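Local structure of putative molybdenum cofactor biosynthesis protein (Corynebacterium diphtheriae, 2G2C) at residues D15-S18 with E23-A26; L27-R32 with S141-I146; Q31-D36 with D148-I153. The protein is of unproven function but probably binds molybdopterin and takes part in molybdenum cofactor biosynthesis. All blocks are in the same frame, centred on the assembly; numbering follows the deposited sequence. Where two conformers were deposited one is given.

Contact 1 lies at the surface, about 15 Å from the centre of the chain, whereas contacts 2 and 3 are partly buried, each centred about 11 Å from it. Contact 1 folds helix 15-19 against the loop that leads into helix 26-34. Contacts 2 and 3 both join helix 26-34 to helix 143-153 at successive levels, their centres about 8 Å apart. Their chemistry changes accordingly: an isoleucine on asparagine and backbone in contact 1, mainly aliphatic branches with a serine at one edge in contact 2, and a tryptophan face in contact 3. A26 and I146 connect contacts 1 and 2; I146 and L33 connect contacts 2 and 3.

Contact 1: D15-S18 with E23-A26; sequences DRIS and ENKA
The first torsion of I17 (chi1 -57°) turns CG2 onto N24 CB: CG2 lies anti to the backbone N, CG1 stands beside that nitrogen, and chi2 at 171° extends CD1 onward. In N24, chi1 of -177° carries the amide on from CB toward the start of helix 26-34. The pair closes a short helix-loop-helix connection, in which helix 15-19 turns back on the loop that leads into helix 26-34. The evidence for the fold-back is the 5.9 Å between I17 CA and E23 CA, the shortest such separation of the two segments. I17 divides its branches between a side chain and a backbone. CG2 rests on N24 CB at 3.6 Å and also reaches N24 CA at 3.9 Å, the two side chains crossing at about a right angle. The other branch runs past the E23 carbonyl: I17 CD1 comes to 3.7 Å from E23 O. No hydrogen bond links the segments, so this is van der Waals contact, with V12 and V50 of the sheet packing against both I17 and N24. D15, on the same helical turn as I17, pairs instead with K84 and the backbone N of E53. The polar end of N24 is engaged along its own chain: OD1 accepts from L27 N, capping the start of helix 26-34 while CB holds the contact with I17 CG2.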
loop_
_atom_site.group_PDB
_atom_site.type_symbol
_atom_site.label_atom_id
_atom_site.label_comp_id
_atom_site.label_asym_id
_atom_site.label_seq_id
_atom_site.Cartn_x
_atom_site.Cartn_y
_atom_site.Cartn_z
ATOM N N ASP A 15 -5.049 -7.852 13.062
ATOM C CA ASP A 15 -4.829 -8.674 14.248
ATOM C C ASP A 15 -5.238 -10.126 13.986
ATOM O O ASP A 15 -4.449 -11.035 14.253
ATOM C CB ASP A 15 -5.574 -8.081 15.432
ATOM C CG ASP A 15 -4.912 -6.804 15.938
ATOM O OD1 ASP A 15 -3.736 -6.614 15.612
ATOM O OD2 ASP A 15 -5.548 -6.043 16.701
ATOM N N ARG A 16 -6.417 -10.327 13.404
ATOM C CA ARG A 16 -6.949 -11.693 13.210
ATOM C C ARG A 16 -6.148 -12.485 12.181
ATOM O O ARG A 16 -5.865 -13.677 12.377
ATOM C CB ARG A 16 -8.421 -11.651 12.825
ATOM C CG ARG A 16 -9.363 -11.051 13.893
ATOM C CD ARG A 16 -9.925 -12.103 14.831
ATOM N NE ARG A 16 -10.493 -13.238 14.103
ATOM C CZ ARG A 16 -11.133 -14.262 14.663
ATOM N NH1 ARG A 16 -11.301 -14.320 15.984
ATOM N NH2 ARG A 16 -11.609 -15.236 13.893
ATOM N N ILE A 17 -5.740 -11.853 11.090
ATOM C CA ILE A 17 -4.917 -12.600 10.141
ATOM C C ILE A 17 -3.554 -12.891 10.775
ATOM O O ILE A 17 -3.016 -13.988 10.607
ATOM C CB ILE A 17 -4.783 -11.844 8.787
ATOM C CG1 ILE A 17 -6.179 -11.577 8.201
ATOM C CG2 ILE A 17 -3.897 -12.642 7.816
ATOM C CD1 ILE A 17 -6.199 -10.654 6.993
ATOM N N SER A 18 -3.016 -11.925 11.528
ATOM C CA SER A 18 -1.701 -12.074 12.174
ATOM C C SER A 18 -1.601 -13.295 13.075
ATOM O O SER A 18 -0.593 -14.019 13.066
ATOM C CB SER A 18 -1.324 -10.805 12.972
ATOM O OG SER A 18 0.026 -10.898 13.436
ATOM N N GLU A 23 -8.293 -15.795 7.364
ATOM C CA GLU A 23 -7.549 -16.069 6.131
ATOM C C GLU A 23 -6.965 -14.799 5.530
ATOM O O GLU A 23 -7.647 -13.764 5.496
ATOM C CB GLU A 23 -8.460 -16.714 5.068
ATOM C CG GLU A 23 -8.833 -18.174 5.310
ATOM C CD GLU A 23 -9.039 -18.952 4.014
ATOM O OE1 GLU A 23 -10.068 -19.669 3.892
ATOM O OE2 GLU A 23 -8.170 -18.857 3.110
ATOM N N ASN A 24 -5.731 -14.880 5.033
ATOM C CA ASN A 24 -5.165 -13.750 4.316
ATOM C C ASN A 24 -5.689 -13.794 2.866
ATOM O O ASN A 24 -5.137 -14.489 2.010
ATOM C CB ASN A 24 -3.651 -13.779 4.395
ATOM C CG ASN A 24 -2.991 -12.565 3.725
ATOM O OD1 ASN A 24 -3.658 -11.738 3.059
ATOM N ND2 ASN A 24 -1.688 -12.454 3.904
ATOM N N LYS A 25 -6.787 -13.091 2.622
ATOM C CA LYS A 25 -7.335 -13.011 1.270
ATOM C C LYS A 25 -6.737 -11.875 0.452
ATOM O O LYS A 25 -6.819 -11.880 -0.794
ATOM C CB LYS A 25 -8.853 -12.830 1.297
ATOM C CG LYS A 25 -9.575 -14.002 1.885
ATOM C CD LYS A 25 -11.080 -13.786 1.746
ATOM C CE LYS A 25 -11.836 -14.895 2.449
ATOM N NZ LYS A 25 -13.041 -14.313 3.111
ATOM N N ALA A 26 -6.166 -10.884 1.141
ATOM C CA ALA A 26 -5.623 -9.724 0.440
ATOM C C ALA A 26 -4.400 -10.050 -0.387
ATOM O O ALA A 26 -4.231 -9.534 -1.513
ATOM C CB ALA A 26 -5.308 -8.581 1.448
#

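Contact 2: L27-R32 with S141-I146; sequences LPLLQR and SSSGGI
I146 meets L29 and L30 where helix 143-153 faces helix 26-34, two helices on one face of the mixed sheet in an alpha/beta fold probably of the kind found in MoaB and MogA. The alpha carbons of L30 and I146 are 7.8 Å apart, a separation spanned by the side chains of both residues. From its first side-chain carbon outward, I146 touches helix 26-34 at several levels. CB lies 4.1 Å from L29 CD2. The branches part at CB, and chi1 of -72° sets CG2 anti to the backbone N and CG1 beside it. CG2 makes the main contact: it is 3.7 Å from L30 CD2 and 3.9 Å from L29 CD2, so one methyl is met by two consecutive leucines. CG1 leads away from these methyls, and the tip of its branch, CD1, reaches A26 CB at 3.6 Å, one turn earlier on the same helix. L30 and I146 cross at about a right angle, and L30 also packs on I10 of strand 5-13, tying the pair to the sheet. L29 reaches across differently. Its CG is anti to N, and chi2 at 59° turns CD1 aside and leaves CD2 extended; that methyl approaches S143 CB at 3.7 Å and lies beside S143 OG and O. The interface is therefore apolar in the middle and edged by a serine in the first turn of helix 143-153. That turn is fastened by S142 at the N-cap position, whose OG accepts from G145 N at 2.9 Å with an N-H...O angle of 148°.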
loop_
_atom_site.group_PDB
_atom_site.type_symbol
_atom_site.label_atom_id
_atom_site.label_comp_id
_atom_site.label_asym_id
_atom_site.label_seq_id
_atom_site.Cartn_x
_atom_site.Cartn_y
_atom_site.Cartn_z
ATOM N N LEU A 27 -3.522 -10.878 0.176
ATOM C CA LEU A 27 -2.282 -11.251 -0.511
ATOM C C LEU A 27 -2.546 -11.914 -1.888
ATOM O O LEU A 27 -2.043 -11.446 -2.919
ATOM C CB LEU A 27 -1.426 -12.160 0.408
ATOM C CG LEU A 27 -0.240 -12.836 -0.241
ATOM C CD1 LEU A 27 0.764 -11.827 -0.844
ATOM C CD2 LEU A 27 0.385 -13.746 0.777
ATOM N N PRO A 28 -3.296 -13.035 -1.916
ATOM C CA PRO A 28 -3.533 -13.679 -3.227
ATOM C C PRO A 28 -4.320 -12.815 -4.198
ATOM O O PRO A 28 -4.076 -12.881 -5.412
ATOM C CB PRO A 28 -4.311 -14.962 -2.884
ATOM C CG PRO A 28 -4.904 -14.712 -1.541
ATOM C CD PRO A 28 -3.900 -13.797 -0.811
ATOM N N LEU A 29 -5.229 -12.010 -3.662
ATOM C CA LEU A 29 -5.945 -11.058 -4.509
ATOM C C LEU A 29 -4.963 -10.045 -5.142
ATOM O O LEU A 29 -4.935 -9.858 -6.372
ATOM C CB LEU A 29 -7.103 -10.360 -3.778
ATOM C CG LEU A 29 -7.748 -9.183 -4.518
ATOM C CD1 LEU A 29 -8.313 -9.599 -5.881
ATOM C CD2 LEU A 29 -8.806 -8.598 -3.644
ATOM N N LEU A 30 -4.159 -9.403 -4.293
ATOM C CA LEU A 30 -3.122 -8.461 -4.831
ATOM C C LEU A 30 -2.179 -9.111 -5.845
ATOM O O LEU A 30 -1.832 -8.480 -6.858
ATOM C CB LEU A 30 -2.315 -7.815 -3.700
ATOM C CG LEU A 30 -3.157 -6.780 -2.930
ATOM C CD1 LEU A 30 -2.595 -6.547 -1.525
ATOM C CD2 LEU A 30 -3.298 -5.444 -3.731
ATOM N N GLN A 31 -1.761 -10.360 -5.580
ATOM C CA GLN A 31 -0.922 -11.075 -6.546
ATOM C C GLN A 31 -1.637 -11.240 -7.895
ATOM O O GLN A 31 -1.003 -11.091 -8.935
ATOM C CB GLN A 31 -0.494 -12.425 -5.992
ATOM C CG GLN A 31 0.514 -12.287 -4.852
ATOM C CD GLN A 31 0.857 -13.586 -4.157
ATOM O OE1 GLN A 31 2.034 -13.941 -4.051
ATOM N NE2 GLN A 31 -0.166 -14.312 -3.688
ATOM N N ARG A 32 -2.952 -11.527 -7.877
ATOM C CA ARG A 32 -3.707 -11.618 -9.135
ATOM C C ARG A 32 -3.802 -10.267 -9.866
ATOM O O ARG A 32 -3.673 -10.185 -11.108
ATOM C CB ARG A 32 -5.127 -12.192 -8.876
ATOM C CG ARG A 32 -5.125 -13.639 -8.429
ATOM C CD ARG A 32 -6.495 -14.170 -8.059
ATOM N NE ARG A 32 -6.371 -15.626 -7.962
ATOM C CZ ARG A 32 -6.531 -16.360 -6.869
ATOM N NH1 ARG A 32 -6.967 -15.815 -5.731
ATOM N NH2 ARG A 32 -6.321 -17.683 -6.937
ATOM N N SER A 141 -9.147 -3.169 4.158
ATOM C CA SER A 141 -8.970 -4.596 4.398
ATOM C C SER A 141 -9.798 -5.444 3.430
ATOM O O SER A 141 -9.424 -6.572 3.119
ATOM C CB SER A 141 -9.393 -4.949 5.820
ATOM O OG SER A 141 -10.712 -4.488 6.057
ATOM N N SER A 142 -10.922 -4.887 2.981
ATOM C CA SER A 142 -11.870 -5.670 2.176
ATOM C C SER A 142 -11.395 -5.913 0.758
ATOM O O SER A 142 -10.745 -5.066 0.133
ATOM C CB SER A 142 -13.232 -4.965 2.165
ATOM O OG SER A 142 -13.194 -3.860 1.300
ATOM N N SER A 143 -11.805 -7.051 0.208
ATOM C CA SER A 143 -11.428 -7.330 -1.147
ATOM C C SER A 143 -12.000 -6.284 -2.102
ATOM O O SER A 143 -11.298 -5.838 -3.012
ATOM C CB SER A 143 -11.820 -8.761 -1.521
ATOM O OG SER A 143 -11.061 -9.683 -0.719
ATOM N N GLY A 144 -13.250 -5.883 -1.900
ATOM C CA GLY A 144 -13.854 -4.856 -2.754
ATOM C C GLY A 144 -13.107 -3.538 -2.673
ATOM O O GLY A 144 -12.871 -2.880 -3.696
ATOM N N GLY A 145 -12.676 -3.165 -1.467
ATOM C CA GLY A 145 -11.915 -1.925 -1.290
ATOM C C GLY A 145 -10.561 -2.026 -1.998
ATOM O O GLY A 145 -10.135 -1.075 -2.642
ATOM N N ILE A 146 -9.893 -3.177 -1.904
ATOM C CA ILE A 146 -8.630 -3.384 -2.613
ATOM C C ILE A 146 -8.818 -3.263 -4.126
ATOM O O ILE A 146 -7.985 -2.688 -4.815
ATOM C CB ILE A 146 -8.079 -4.779 -2.256
ATOM C CG1 ILE A 146 -7.561 -4.755 -0.817
ATOM C CG2 ILE A 146 -6.937 -5.168 -3.171
ATOM C CD1 ILE A 146 -7.369 -6.140 -0.209
#

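Contact 3: Q31-D36 with D148-I153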
loop_
_atom_site.group_PDB
_atom_site.type_symbol
_atom_site.label_atom_id
_atom_site.label_comp_id
_atom_site.label_asym_id
_atom_site.label_seq_id
_atom_site.Cartn_x
_atom_site.Cartn_y
_atom_site.Cartn_z
ATOM N N GLN A 31 -1.761 -10.360 -5.580
ATOM C CA GLN A 31 -0.922 -11.075 -6.546
ATOM C C GLN A 31 -1.637 -11.240 -7.895
ATOM O O GLN A 31 -1.003 -11.091 -8.935
ATOM C CB GLN A 31 -0.494 -12.425 -5.992
ATOM C CG GLN A 31 0.514 -12.287 -4.852
ATOM C CD GLN A 31 0.857 -13.586 -4.157
ATOM O OE1 GLN A 31 2.034 -13.941 -4.051
ATOM N NE2 GLN A 31 -0.166 -14.312 -3.688
ATOM N N ARG A 32 -2.952 -11.527 -7.877
ATOM C CA ARG A 32 -3.707 -11.618 -9.135
ATOM C C ARG A 32 -3.802 -10.267 -9.866
ATOM O O ARG A 32 -3.673 -10.185 -11.108
ATOM C CB ARG A 32 -5.127 -12.192 -8.876
ATOM C CG ARG A 32 -5.125 -13.639 -8.429
ATOM C CD ARG A 32 -6.495 -14.170 -8.059
ATOM N NE ARG A 32 -6.371 -15.626 -7.962
ATOM C CZ ARG A 32 -6.531 -16.360 -6.869
ATOM N NH1 ARG A 32 -6.967 -15.815 -5.731
ATOM N NH2 ARG A 32 -6.321 -17.683 -6.937
ATOM N N LEU A 33 -4.031 -9.213 -9.089
ATOM C CA LEU A 33 -4.147 -7.876 -9.673
ATOM C C LEU A 33 -2.817 -7.425 -10.270
ATOM O O LEU A 33 -2.796 -6.715 -11.297
ATOM C CB LEU A 33 -4.681 -6.856 -8.649
ATOM C CG LEU A 33 -6.056 -7.237 -8.092
ATOM C CD1 LEU A 33 -6.401 -6.409 -6.881
ATOM C CD2 LEU A 33 -7.161 -7.096 -9.167
HETATM N N MSE A 34 -1.722 -7.854 -9.639
HETATM C CA MSE A 34 -0.377 -7.501 -10.128
HETATM C C MSE A 34 0.048 -8.260 -11.364
HETATM O O MSE A 34 0.845 -7.754 -12.160
HETATM C CB MSE A 34 0.674 -7.715 -9.039
HETATM C CG MSE A 34 0.562 -6.765 -7.905
HETATM SE SE MSE A 34 1.760 -7.331 -6.464
HETATM C CE MSE A 34 1.732 -5.651 -5.481
ATOM N N SER A 35 -0.477 -9.472 -11.549
ATOM C CA SER A 35 -0.022 -10.345 -12.636
ATOM C C SER A 35 -0.694 -9.954 -13.953
ATOM O O SER A 35 -1.908 -9.828 -14.002
ATOM C CB SER A 35 -0.267 -11.815 -12.285
ATOM O OG SER A 35 -1.654 -12.080 -12.126
ATOM N N ASP A 36 0.123 -9.789 -15.000
ATOM C CA ASP A 36 -0.180 -8.945 -16.195
ATOM C C ASP A 36 -1.615 -8.606 -16.556
ATOM O O ASP A 36 -1.865 -7.891 -17.535
ATOM C CB ASP A 36 0.768 -9.166 -17.426
ATOM C CG ASP A 36 0.434 -10.407 -18.285
ATOM O OD1 ASP A 36 -0.746 -10.719 -18.542
ATOM O OD2 ASP A 36 1.399 -11.044 -18.784
ATOM N N ASP A 148 -11.100 -1.622 -5.832
ATOM C CA ASP A 148 -11.371 -0.219 -6.162
ATOM C C ASP A 148 -10.086 0.632 -6.090
ATOM O O ASP A 148 -9.839 1.496 -6.953
ATOM C CB ASP A 148 -12.443 0.360 -5.249
ATOM C CG ASP A 148 -13.847 -0.093 -5.627
ATOM O OD1 ASP A 148 -14.085 -0.548 -6.774
ATOM O OD2 ASP A 148 -14.722 -0.006 -4.740
ATOM N N THR A 149 -9.267 0.373 -5.079
ATOM C CA THR A 149 -7.994 1.097 -4.992
ATOM C C THR A 149 -7.142 0.770 -6.206
ATOM O O THR A 149 -6.587 1.657 -6.858
ATOM C CB THR A 149 -7.254 0.715 -3.687
ATOM O OG1 THR A 149 -8.000 1.264 -2.591
ATOM C CG2 THR A 149 -5.832 1.224 -3.693
ATOM N N TRP A 150 -7.057 -0.529 -6.523
ATOM C CA TRP A 150 -6.244 -0.989 -7.632
ATOM C C TRP A 150 -6.718 -0.394 -8.960
ATOM O O TRP A 150 -5.912 -0.026 -9.818
ATOM C CB TRP A 150 -6.267 -2.528 -7.704
ATOM C CG TRP A 150 -5.238 -2.987 -8.626
ATOM C CD1 TRP A 150 -5.409 -3.377 -9.942
ATOM C CD2 TRP A 150 -3.838 -3.093 -8.352
ATOM N NE1 TRP A 150 -4.214 -3.743 -10.463
ATOM C CE2 TRP A 150 -3.227 -3.573 -9.525
ATOM C CE3 TRP A 150 -3.043 -2.826 -7.223
ATOM C CZ2 TRP A 150 -1.843 -3.798 -9.618
ATOM C CZ3 TRP A 150 -1.660 -3.065 -7.295
ATOM C CH2 TRP A 150 -1.080 -3.540 -8.493
ATOM N N ALA A 151 -8.037 -0.305 -9.148
ATOM C CA ALA A 151 -8.579 0.247 -10.392
ATOM C C ALA A 151 -8.103 1.649 -10.667
ATOM O O ALA A 151 -7.965 2.059 -11.823
ATOM C CB ALA A 151 -10.116 0.217 -10.365
ATOM N N VAL A 152 -7.895 2.416 -9.601
ATOM C CA VAL A 152 -7.397 3.787 -9.776
ATOM C C VAL A 152 -5.877 3.841 -9.913
ATOM O O VAL A 152 -5.328 4.587 -10.744
ATOM C CB VAL A 152 -7.869 4.680 -8.631
ATOM C CG1 VAL A 152 -7.135 6.053 -8.665
ATOM C CG2 VAL A 152 -9.417 4.835 -8.685
ATOM N N ILE A 153 -5.181 3.078 -9.076
ATOM C CA ILE A 153 -3.708 3.162 -9.072
ATOM C C ILE A 153 -3.088 2.512 -10.287
ATOM O O ILE A 153 -2.136 3.029 -10.866
ATOM C CB ILE A 153 -3.138 2.472 -7.793
ATOM C CG1 ILE A 153 -3.644 3.228 -6.558
ATOM C CG2 ILE A 153 -1.567 2.331 -7.843
ATOM C CD1 ILE A 153 -3.153 4.636 -6.428
#
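L33 and W150 mark the nearest approach of the backbones, with their CA atoms 7.5 Å apart. Residues 148-153 are helical throughout, whereas 31-36 is the end of a helix: L33 and M34 keep helical torsions and S35 departs with psi 130°. The contact thus uses the last turn of helix 26-34. W150 bridges the gap, its CG anti to the backbone N (chi1 -168°), which sends the indole across to L33 and M34. L33 CB sits over one face of that indole, 3.6 Å from the centroid of the five-membered ring and only 7° off its normal, a CH-pi contact by both measures. Beyond CB the L33 and W150 side chains slide past each other in opposite directions, and L33 CD1 reaches toward the base of the tryptophan, 4.0 Å from W150 CB. In the helix-on-sheet layering of this domain, the indole lies between the two helices and reaches the sheet, where F72 of strand 72-76 touches both W150 and M34, and the Y43 ring meets the indole. L33 O lies on the same side of the ring as L33 CB, 3.5 Å from W150 CZ2. At the six-membered end, selenomethionine M34 crosses W150 at about a right angle, and its CG meets W150 CH2 obliquely at 3.7 Å, while the extended remainder of the M34 chain runs on from CG through SE to CE.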